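Local structure of aldehyde dehydrogenase (Bartonella henselae, 3I44) at residues A[80-83]-A[84-88]; A[137-140]-A[141-144]; A[353-356]-A[357-360]. The protein probably oxidises aldehydes to carboxylic acids with a nicotinamide adenine dinucleotide cofactor, as other members of the aldehyde dehydrogenase family do. The protein carries 1 engineered substitution. All blocks are in the same frame, centred on the assembly; numbering follows the deposited sequence.

Along the chain from the N terminus, the three contacts come in series; none nests within or crosses another. Interaction 1 closes the short turn between helices 62-79 and 84-100 and starts the second of them. Interaction 2 lies where helix 117-141 passes into the loop before strand 145-147. These two touch: Pro84 and Arg87 pack on Tyr139 and Phe144, and the centres of interactions 1 and 2 lie about 12 Å apart. Interaction 3 is a mid-helix contact within helix 348-363, on the opposite side of the chain's centre, with its centre about 50 Å from that of interaction 1 and about 46 Å from that of interaction 2.

Interaction 1: residues A[80-83]-A[84-88]; sequences KTTS and PHERL
Ser83 and Glu86 face each other as a capping box at the start of helix 84-100, a compact example of how a chain turns from loop into helix. Ser83 holds the N-cap position, and each residue bonds the other's backbone. The serine hydroxyl OG lies between its own backbone N and carbonyl carbon (chi1 64°), which turns it toward the first helical turn, where Ser83 OG accepts from Glu86 N at 3.2 Å. Glu86 replies with a side chain that runs extended beyond CG and folds back over the cap. Glu86 OE1 receives Ser83 N at 3.1 Å in a nearly straight bond, the donor approaching from above the carboxylate plane. Ser83 OG donates to the same oxygen, from the same face of that plane but on the anti side, so OE1 is gripped twice. The other carboxylate oxygen, Glu86 OE2, lies 3.7 Å from the methyl CG2 of Thr82.

Thr82 and Arg87 meet on another side of the turn. Arg87 stretches out from CG to NE and brings the edge of its guanidinium to the threonine hydroxyl: Arg87 NE donates to Thr82 OG1 at 3.1 Å, only 2° out of the guanidinium plane. That hydroxyl also bonds Trp79 O, at the end of the preceding helix, while Arg87 NH1 reaches Leu187 O. The arginine therefore joins the turn to Leu187 near the end of helix 174-188, and hydrogen bonds at NE and NH1 fix the rotation of its flat end. The first backbone bond of the helix is made alongside, from Arg87 N to Ser83 O at 3.1 Å.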
loop_
_atom_site.group_PDB
_atom_site.type_symbol
_atom_site.label_atom_id
_atom_site.label_comp_id
_atom_site.label_asym_id
_atom_site.label_seq_id
_atom_site.Cartn_x
_atom_site.Cartn_y
_atom_site.Cartn_z
ATOM N N LYS A 80 8.191 -20.789 -7.552
ATOM C CA LYS A 80 6.811 -20.614 -7.068
ATOM C C LYS A 80 6.043 -21.932 -6.861
ATOM O O LYS A 80 5.052 -21.943 -6.165
ATOM C CB LYS A 80 6.004 -19.662 -7.983
ATOM C CG LYS A 80 5.520 -20.284 -9.293
ATOM C CD LYS A 80 4.875 -19.247 -10.226
ATOM C CE LYS A 80 4.007 -19.880 -11.330
ATOM N NZ LYS A 80 4.798 -20.653 -12.357
ATOM N N THR A 81 6.524 -23.029 -7.430
ATOM C CA THR A 81 5.902 -24.334 -7.244
ATOM C C THR A 81 6.552 -25.207 -6.163
ATOM O O THR A 81 6.077 -26.314 -5.909
ATOM C CB THR A 81 5.903 -25.131 -8.565
ATOM O OG1 THR A 81 7.228 -25.586 -8.853
ATOM C CG2 THR A 81 5.391 -24.271 -9.710
ATOM N N THR A 82 7.620 -24.734 -5.522
ATOM C CA THR A 82 8.202 -25.471 -4.385
ATOM C C THR A 82 7.177 -25.461 -3.238
ATOM O O THR A 82 6.354 -24.543 -3.133
ATOM C CB THR A 82 9.476 -24.851 -3.912
ATOM O OG1 THR A 82 9.215 -23.468 -3.611
ATOM C CG2 THR A 82 10.592 -24.990 -4.995
ATOM N N SER A 83 7.178 -26.499 -2.403
ATOM C CA SER A 83 6.238 -26.534 -1.306
ATOM C C SER A 83 6.767 -25.656 -0.173
ATOM O O SER A 83 7.963 -25.354 -0.122
ATOM C CB SER A 83 6.042 -27.961 -0.817
ATOM O OG SER A 83 7.249 -28.426 -0.310
ATOM N N PRO A 84 5.877 -25.225 0.731
ATOM C CA PRO A 84 6.263 -24.514 1.943
ATOM C C PRO A 84 7.291 -25.281 2.772
ATOM O O PRO A 84 8.222 -24.685 3.349
ATOM C CB PRO A 84 4.954 -24.413 2.710
ATOM C CG PRO A 84 3.911 -24.405 1.637
ATOM C CD PRO A 84 4.411 -25.288 0.566
ATOM N N HIS A 85 7.087 -26.590 2.855
ATOM C CA HIS A 85 8.049 -27.479 3.501
ATOM C C HIS A 85 9.448 -27.304 2.934
ATOM O O HIS A 85 10.366 -27.111 3.693
ATOM C CB HIS A 85 7.617 -28.925 3.395
ATOM C CG HIS A 85 8.583 -29.879 4.009
ATOM N ND1 HIS A 85 8.610 -30.139 5.362
ATOM C CD2 HIS A 85 9.559 -30.639 3.455
ATOM C CE1 HIS A 85 9.562 -31.023 5.616
ATOM N NE2 HIS A 85 10.149 -31.345 4.476
ATOM N N GLU A 86 9.617 -27.330 1.621
ATOM C CA GLU A 86 10.956 -27.209 1.034
ATOM C C GLU A 86 11.558 -25.801 1.236
ATOM O O GLU A 86 12.728 -25.664 1.506
ATOM C CB GLU A 86 10.900 -27.414 -0.463
ATOM C CG GLU A 86 10.567 -28.815 -1.009
ATOM C CD GLU A 86 10.224 -28.707 -2.516
ATOM O OE1 GLU A 86 9.051 -28.940 -2.894
ATOM O OE2 GLU A 86 11.122 -28.269 -3.290
ATOM N N ARG A 87 10.746 -24.761 1.061
ATOM C CA ARG A 87 11.163 -23.383 1.355
ATOM C C ARG A 87 11.588 -23.169 2.802
ATOM O O ARG A 87 12.601 -22.523 3.054
ATOM C CB ARG A 87 10.052 -22.384 1.034
ATOM C CG ARG A 87 9.671 -22.285 -0.425
ATOM C CD ARG A 87 8.464 -21.354 -0.538
ATOM N NE ARG A 87 7.704 -21.589 -1.739
ATOM C CZ ARG A 87 6.514 -21.079 -1.996
ATOM N NH1 ARG A 87 5.897 -20.309 -1.113
ATOM N NH2 ARG A 87 5.933 -21.356 -3.168
ATOM N N LEU A 88 10.820 -23.690 3.761
ATOM C CA LEU A 88 11.248 -23.628 5.142
ATOM C C LEU A 88 12.596 -24.344 5.341
ATOM O O LEU A 88 13.445 -23.871 6.087
ATOM C CB LEU A 88 10.204 -24.215 6.055
ATOM C CG LEU A 88 10.489 -24.158 7.555
ATOM C CD1 LEU A 88 10.567 -22.719 8.001
ATOM C CD2 LEU A 88 9.370 -24.935 8.318
#

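Interaction 2: residues A[137-140]-A[141-144]; sequences KAYK and EFSF
Tyr139 and Phe144 bring their rings together where helix 117-141 gives way to the loop before strand 145-147, and the tyrosine can be followed outward atom by atom. Its CB leaves the helix pointing away from the residues that follow. With CG anti to the backbone N (chi1 -157°), the ring swings back along the departing chain. The first ring atom with a neighbour there is Tyr139 CD1, in loose contact with Phe142 CD2 at 4.5 Å. Further out, Tyr139 CE1 lies 3.9 Å from Phe144 CE1, and Tyr139 CZ is equally close to that same carbon. The tip is tighter: Tyr139 OH sits 3.5 Å from both Phe144 CE1 and Phe144 CZ, meeting the edge of the phenylalanine ring between them. The two planes are almost perpendicular, at 84°, and the centroids of the Tyr139 and Phe144 rings are 6.0 Å apart. From OH a weak hydrogen bond runs on to Leu187 O, while the ring also touches Pro84 and Arg87 of helix 84-100.

Phe142 completes the aromatic group by placing CE2 over the centre of the Phe144 ring, and its own ring meets Tyr159 edge-to-face. Backbone bonds mark the loosening of the helix. Glu141 N makes weak bonds to the carbonyls of Lys137 and Ala138, whereas Phe142 N reaches Tyr139 O at 3.1 Å. One water donates to both Lys140 O and Phe142 O, bridging these carbonyls where the helix passes into the loop. Carbon contacts thus hold the aromatic side chains, the water and backbone N-H groups serve carbonyls on and just after the helix end, and the phenol, though packed among carbons, keeps a weak polar partner for its oxygen.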
loop_
_atom_site.group_PDB
_atom_site.type_symbol
_atom_site.label_atom_id
_atom_site.label_comp_id
_atom_site.label_asym_id
_atom_site.label_seq_id
_atom_site.Cartn_x
_atom_site.Cartn_y
_atom_site.Cartn_z
ATOM N N LYS A 137 9.031 -19.374 12.972
ATOM C CA LYS A 137 7.883 -19.541 13.845
ATOM C C LYS A 137 6.589 -19.075 13.175
ATOM O O LYS A 137 5.583 -19.807 13.194
ATOM C CB LYS A 137 8.065 -18.833 15.189
ATOM C CG LYS A 137 6.787 -18.924 16.085
ATOM C CD LYS A 137 7.003 -18.389 17.491
ATOM C CE LYS A 137 5.723 -18.574 18.347
ATOM N NZ LYS A 137 5.700 -17.523 19.427
ATOM N N ALA A 138 6.607 -17.869 12.596
ATOM C CA ALA A 138 5.421 -17.339 11.908
ATOM C C ALA A 138 4.991 -18.265 10.764
ATOM O O ALA A 138 3.824 -18.568 10.639
ATOM C CB ALA A 138 5.650 -15.886 11.382
ATOM N N TYR A 139 5.942 -18.750 9.969
ATOM C CA TYR A 139 5.605 -19.572 8.800
ATOM C C TYR A 139 4.878 -20.844 9.202
ATOM O O TYR A 139 3.982 -21.291 8.502
ATOM C CB TYR A 139 6.835 -19.990 8.047
ATOM C CG TYR A 139 6.640 -20.342 6.593
ATOM C CD1 TYR A 139 6.047 -19.437 5.692
ATOM C CD2 TYR A 139 7.140 -21.529 6.077
ATOM C CE1 TYR A 139 5.933 -19.744 4.335
ATOM C CE2 TYR A 139 7.037 -21.828 4.718
ATOM C CZ TYR A 139 6.451 -20.929 3.854
ATOM O OH TYR A 139 6.346 -21.231 2.505
ATOM N N LYS A 140 5.300 -21.414 10.321
ATOM C CA LYS A 140 4.671 -22.616 10.859
ATOM C C LYS A 140 3.213 -22.359 11.253
ATOM O O LYS A 140 2.392 -23.231 11.070
ATOM C CB LYS A 140 5.533 -23.218 11.991
ATOM C CG LYS A 140 6.652 -24.108 11.420
ATOM C CD LYS A 140 8.007 -24.043 12.187
ATOM C CE LYS A 140 8.112 -25.008 13.366
ATOM N NZ LYS A 140 9.400 -24.812 14.124
ATOM N N GLU A 141 2.875 -21.160 11.711
ATOM C CA GLU A 141 1.473 -20.799 11.954
ATOM C C GLU A 141 0.658 -20.360 10.726
ATOM O O GLU A 141 -0.543 -20.153 10.832
ATOM C CB GLU A 141 1.382 -19.687 13.018
ATOM C CG GLU A 141 1.981 -20.090 14.392
ATOM C CD GLU A 141 1.380 -21.395 14.952
ATOM O OE1 GLU A 141 0.266 -21.346 15.545
ATOM O OE2 GLU A 141 2.017 -22.467 14.796
ATOM N N PHE A 142 1.300 -20.180 9.579
ATOM C CA PHE A 142 0.636 -19.570 8.424
ATOM C C PHE A 142 0.158 -20.649 7.507
ATOM O O PHE A 142 0.809 -21.662 7.353
ATOM C CB PHE A 142 1.635 -18.678 7.687
ATOM C CG PHE A 142 1.146 -18.133 6.393
ATOM C CD1 PHE A 142 0.240 -17.097 6.363
ATOM C CD2 PHE A 142 1.674 -18.594 5.190
ATOM C CE1 PHE A 142 -0.196 -16.577 5.145
ATOM C CE2 PHE A 142 1.245 -18.084 3.989
ATOM C CZ PHE A 142 0.307 -17.062 3.972
ATOM N N SER A 143 -0.964 -20.418 6.851
ATOM C CA SER A 143 -1.418 -21.315 5.788
ATOM C C SER A 143 -1.704 -20.512 4.515
ATOM O O SER A 143 -2.243 -19.421 4.603
ATOM C CB SER A 143 -2.657 -22.080 6.237
ATOM O OG SER A 143 -3.167 -22.780 5.127
ATOM N N PHE A 144 -1.364 -21.064 3.347
ATOM C CA PHE A 144 -1.587 -20.371 2.055
ATOM C C PHE A 144 -3.053 -20.361 1.597
ATOM O O PHE A 144 -3.403 -19.681 0.638
ATOM C CB PHE A 144 -0.679 -20.941 0.963
ATOM C CG PHE A 144 0.750 -20.498 1.105
ATOM C CD1 PHE A 144 1.616 -21.154 1.978
ATOM C CD2 PHE A 144 1.221 -19.401 0.397
ATOM C CE1 PHE A 144 2.932 -20.735 2.118
ATOM C CE2 PHE A 144 2.545 -18.978 0.532
ATOM C CZ PHE A 144 3.398 -19.648 1.405
HETATM O O HOH W 1 -0.010 -23.865 9.242
#

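Interaction 3: residues A[353-356]-A[357-360]; sequences KIQD and LIQS
Ile354 and Ile358 meet one turn apart in the middle of helix 348-363, where i to i+4 side chains build the buried face of a helix. Methyl CG2 of Ile354 lies 3.8 Å from CD1 at the far end of Ile358, and the two branched chains slant across each other. CG1 of Ile358 also rests 3.4 Å from Ile354 O. The backbone bond from Ile358 N to Ile354 O, at 2.8 Å, joins the same two residues. The same spacing repeats in bonds from Leu357 N to Lys353 O, Gln359 N to Gln355 O and Ser360 N to Asp356 O. Ser360 turns its hydroxyl (chi1 88°) back toward the helix, where Ser360 OG donates to Leu357 O at 2.6 Å.

Outside this shell, Ile358 packs on Thr388 and Phe390 of strand 388-391, while Leu357 and Ser360 touch Arg398 of helix 398-401. Arg398 also forms a salt bridge with Asp356 OD2, and Gln355 OE1 accepts from Gly374 N. Different forces therefore act round the helix: carbon contacts seat Ile358 against strand 388-391 and Ile354 against Val345, the hydroxyl of buried Ser360 is satisfied by the helix's own carbonyl, and Arg398, from outside these two turns, probably steadies the charge of Asp356.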
loop_
_atom_site.group_PDB
_atom_site.type_symbol
_atom_site.label_atom_id
_atom_site.label_comp_id
_atom_site.label_asym_id
_atom_site.label_seq_id
_atom_site.Cartn_x
_atom_site.Cartn_y
_atom_site.Cartn_z
ATOM N N LYS A 353 27.030 16.299 7.660
ATOM C CA LYS A 353 25.611 16.641 7.924
ATOM C C LYS A 353 25.361 16.795 9.426
ATOM O O LYS A 353 24.634 17.687 9.855
ATOM C CB LYS A 353 24.653 15.568 7.341
ATOM C CG LYS A 353 24.351 15.727 5.833
ATOM C CD LYS A 353 23.911 14.386 5.155
ATOM C CE LYS A 353 22.583 13.816 5.731
ATOM N NZ LYS A 353 22.161 12.504 5.069
ATOM N N ILE A 354 25.969 15.912 10.226
ATOM C CA ILE A 354 25.759 15.932 11.673
ATOM C C ILE A 354 26.417 17.171 12.282
ATOM O O ILE A 354 25.817 17.879 13.131
ATOM C CB ILE A 354 26.279 14.640 12.354
ATOM C CG1 ILE A 354 25.477 13.415 11.886
ATOM C CG2 ILE A 354 26.198 14.805 13.910
ATOM C CD1 ILE A 354 26.184 12.015 12.100
ATOM N N GLN A 355 27.645 17.448 11.844
ATOM C CA GLN A 355 28.338 18.667 12.325
ATOM C C GLN A 355 27.512 19.905 12.039
ATOM O O GLN A 355 27.379 20.796 12.890
ATOM C CB GLN A 355 29.724 18.817 11.695
ATOM C CG GLN A 355 30.700 17.717 12.056
ATOM C CD GLN A 355 30.951 17.667 13.542
ATOM O OE1 GLN A 355 31.287 18.673 14.132
ATOM N NE2 GLN A 355 30.774 16.493 14.160
ATOM N N ASP A 356 26.938 19.960 10.837
ATOM C CA ASP A 356 26.118 21.118 10.446
ATOM C C ASP A 356 24.901 21.250 11.366
ATOM O O ASP A 356 24.515 22.363 11.792
ATOM C CB ASP A 356 25.677 20.963 8.989
ATOM C CG ASP A 356 24.810 22.116 8.526
ATOM O OD1 ASP A 356 25.319 23.273 8.483
ATOM O OD2 ASP A 356 23.626 21.863 8.199
ATOM N N LEU A 357 24.301 20.109 11.702
ATOM C CA LEU A 357 23.089 20.128 12.529
ATOM C C LEU A 357 23.453 20.506 13.965
ATOM O O LEU A 357 22.733 21.289 14.598
ATOM C CB LEU A 357 22.313 18.781 12.417
ATOM C CG LEU A 357 21.265 18.748 11.256
ATOM C CD1 LEU A 357 20.902 17.332 10.813
ATOM C CD2 LEU A 357 19.985 19.529 11.613
ATOM N N ILE A 358 24.579 19.988 14.466
ATOM C CA ILE A 358 25.080 20.387 15.806
ATOM C C ILE A 358 25.325 21.926 15.852
ATOM O O ILE A 358 24.795 22.644 16.718
ATOM C CB ILE A 358 26.345 19.613 16.191
ATOM C CG1 ILE A 358 25.996 18.158 16.536
ATOM C CG2 ILE A 358 27.020 20.227 17.416
ATOM C CD1 ILE A 358 27.195 17.243 16.598
ATOM N N GLN A 359 26.084 22.427 14.883
ATOM C CA GLN A 359 26.314 23.871 14.760
ATOM C C GLN A 359 24.987 24.652 14.715
ATOM O O GLN A 359 24.846 25.675 15.410
ATOM C CB GLN A 359 27.203 24.186 13.545
ATOM C CG GLN A 359 27.696 25.636 13.515
ATOM C CD GLN A 359 28.558 25.968 14.723
ATOM O OE1 GLN A 359 29.577 25.327 14.961
ATOM N NE2 GLN A 359 28.135 26.944 15.504
ATOM N N SER A 360 23.991 24.141 13.978
ATOM C CA SER A 360 22.655 24.772 13.935
ATOM C C SER A 360 22.008 24.889 15.318
ATOM O O SER A 360 21.290 25.890 15.622
ATOM C CB SER A 360 21.695 24.035 12.983
ATOM O OG SER A 360 20.982 22.959 13.608
#